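PDB 3KPB: uncharacterized protein MJ0100 from Methanocaldococcus jannaschii, which probably makes homocysteine from aspartate semialdehyde and sulfide, and binds S-adenosylmethionine and methylthioadenosine through its C-terminal CBS domain pair. Local coordinates for residues His34-Asp39 with Val106-Ser111. Numbering follows the deposited sequence.
Sequences HLPIVD and VGIVTS
Ile108 extends CG1 anti to its backbone N (chi1 -175°), which carries CD1 across to His34. The histidine in turn sets CG anti to its own carbonyl carbon (chi1 -57°), and the two side chains meet at about a right angle. Contact falls at the root of the imidazole: Ile108 CD1 lies 3.3 Å from His34 CB, a tight approach for two carbons, and 4.0 Å from His34 CG, coming at the ring obliquely. Ile108 CD1 also lies 4.3 Å from Pro36 CG, so that one isoleucine tip serves two residues of segment 34-39, His34 and Pro36, that both send their CB toward it. Further along, Thr110 adds its methyl, Thr110 CG2 lying 4.2 Å from His34 ND1, again at a slant to the ring. No hydrogen bond joins the two segments.

This largely apolar contact illustrates how a CBS pair, or Bateman module, is put together: the strands belong to different three-stranded sheets, one from each CBS motif, and the sheets meet through side chains near the centre of the chain. Pro97, on strand 95-99 of the second motif, also touches Pro36. In strand 105-110 a classic bulge sets the two residues Val106 and Gly107 against the single residue Val98 of the neighbouring strand.

The contact also adjoins the ligand sites. His34 NE2 is hydrogen-bonded to Ser94 OG, which ties the imidazole of one motif to a residue that binds S-adenosylmethionine in the other; the bound ligand comes within about 4 Å of the His34 side chain, nearest atom to nearest atom. His34, Thr110 and Ser111 are themselves methylthioadenosine-binding residues. Thr110 occupies the N-cap of helix 111-118, its OG1 making a weak hydrogen bond to Glu112 N while its backbone N is bonded to Asp113 OD2.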
# COMPACT_ATOMS: atom_id res chain seq x y z
N HIS A 34 6.02 1.63 -6.41
CA HIS A 34 6.72 2.91 -6.36
C HIS A 34 7.04 3.34 -7.77
O HIS A 34 7.69 2.61 -8.52
CB HIS A 34 8.01 2.78 -5.58
CG HIS A 34 7.82 2.28 -4.19
ND1 HIS A 34 7.92 0.95 -3.87
CD2 HIS A 34 7.52 2.93 -3.04
CE1 HIS A 34 7.69 0.79 -2.57
NE2 HIS A 34 7.44 1.98 -2.05
N LEU A 35 6.57 4.52 -8.13
CA LEU A 35 6.77 5.06 -9.46
C LEU A 35 7.31 6.48 -9.36
O LEU A 35 6.55 7.42 -9.12
CB LEU A 35 5.44 5.02 -10.23
CG LEU A 35 5.46 5.51 -11.67
CD1 LEU A 35 6.37 4.62 -12.53
CD2 LEU A 35 4.05 5.56 -12.24
N PRO A 36 8.64 6.65 -9.49
CA PRO A 36 9.23 7.99 -9.54
C PRO A 36 8.70 8.75 -10.75
O PRO A 36 8.55 8.17 -11.83
CB PRO A 36 10.73 7.72 -9.70
CG PRO A 36 10.93 6.31 -9.23
CD PRO A 36 9.66 5.58 -9.49
N ILE A 37 8.38 10.03 -10.54
CA ILE A 37 7.87 10.87 -11.61
C ILE A 37 8.98 11.82 -12.04
O ILE A 37 9.63 12.45 -11.20
CB ILE A 37 6.61 11.66 -11.17
CG1 ILE A 37 5.53 10.71 -10.63
CG2 ILE A 37 6.10 12.54 -12.32
CD1 ILE A 37 5.10 9.59 -11.60
N VAL A 38 9.22 11.89 -13.34
CA VAL A 38 10.29 12.72 -13.87
C VAL A 38 9.71 13.76 -14.82
O VAL A 38 8.63 13.56 -15.39
CB VAL A 38 11.39 11.89 -14.58
CG1 VAL A 38 12.12 11.01 -13.57
CG2 VAL A 38 10.82 11.07 -15.74
N ASP A 39 10.43 14.87 -14.98
CA ASP A 39 10.02 15.88 -15.95
C ASP A 39 10.47 15.49 -17.36
O ASP A 39 11.05 14.42 -17.56
CB ASP A 39 10.46 17.30 -15.55
CG ASP A 39 11.97 17.46 -15.43
OD1 ASP A 39 12.74 16.74 -16.09
OD2 ASP A 39 12.39 18.36 -14.66
N VAL A 106 18.26 6.79 -11.33
CA VAL A 106 19.09 5.68 -11.80
C VAL A 106 18.52 4.32 -11.41
O VAL A 106 18.90 3.29 -11.97
CB VAL A 106 20.58 5.82 -11.38
CG1 VAL A 106 21.22 7.04 -12.06
CG2 VAL A 106 20.71 5.91 -9.87
N GLY A 107 17.61 4.32 -10.44
CA GLY A 107 16.93 3.11 -10.00
C GLY A 107 16.04 3.35 -8.81
O GLY A 107 15.73 4.50 -8.48
N ILE A 108 15.61 2.27 -8.18
CA ILE A 108 14.83 2.35 -6.95
C ILE A 108 15.21 1.19 -6.03
O ILE A 108 15.50 0.08 -6.48
CB ILE A 108 13.30 2.39 -7.22
CG1 ILE A 108 12.53 2.60 -5.91
CG2 ILE A 108 12.83 1.12 -7.94
CD1 ILE A 108 11.23 3.34 -6.08
N VAL A 109 15.24 1.49 -4.73
CA VAL A 109 15.52 0.50 -3.69
C VAL A 109 14.29 0.32 -2.80
O VAL A 109 13.74 1.29 -2.29
CB VAL A 109 16.75 0.92 -2.84
CG1 VAL A 109 16.90 0.03 -1.62
CG2 VAL A 109 18.02 0.86 -3.69
N THR A 110 13.88 -0.93 -2.62
CA THR A 110 12.74 -1.23 -1.75
C THR A 110 13.18 -1.91 -0.45
O THR A 110 14.32 -2.37 -0.33
CB THR A 110 11.68 -2.09 -2.47
OG1 THR A 110 12.18 -3.42 -2.68
CG2 THR A 110 11.30 -1.48 -3.83
N SER A 111 12.25 -1.95 0.51
CA SER A 111 12.45 -2.61 1.80
C SER A 111 12.45 -4.13 1.67
O SER A 111 12.78 -4.83 2.63
CB SER A 111 11.36 -2.17 2.78
OG SER A 111 10.07 -2.54 2.32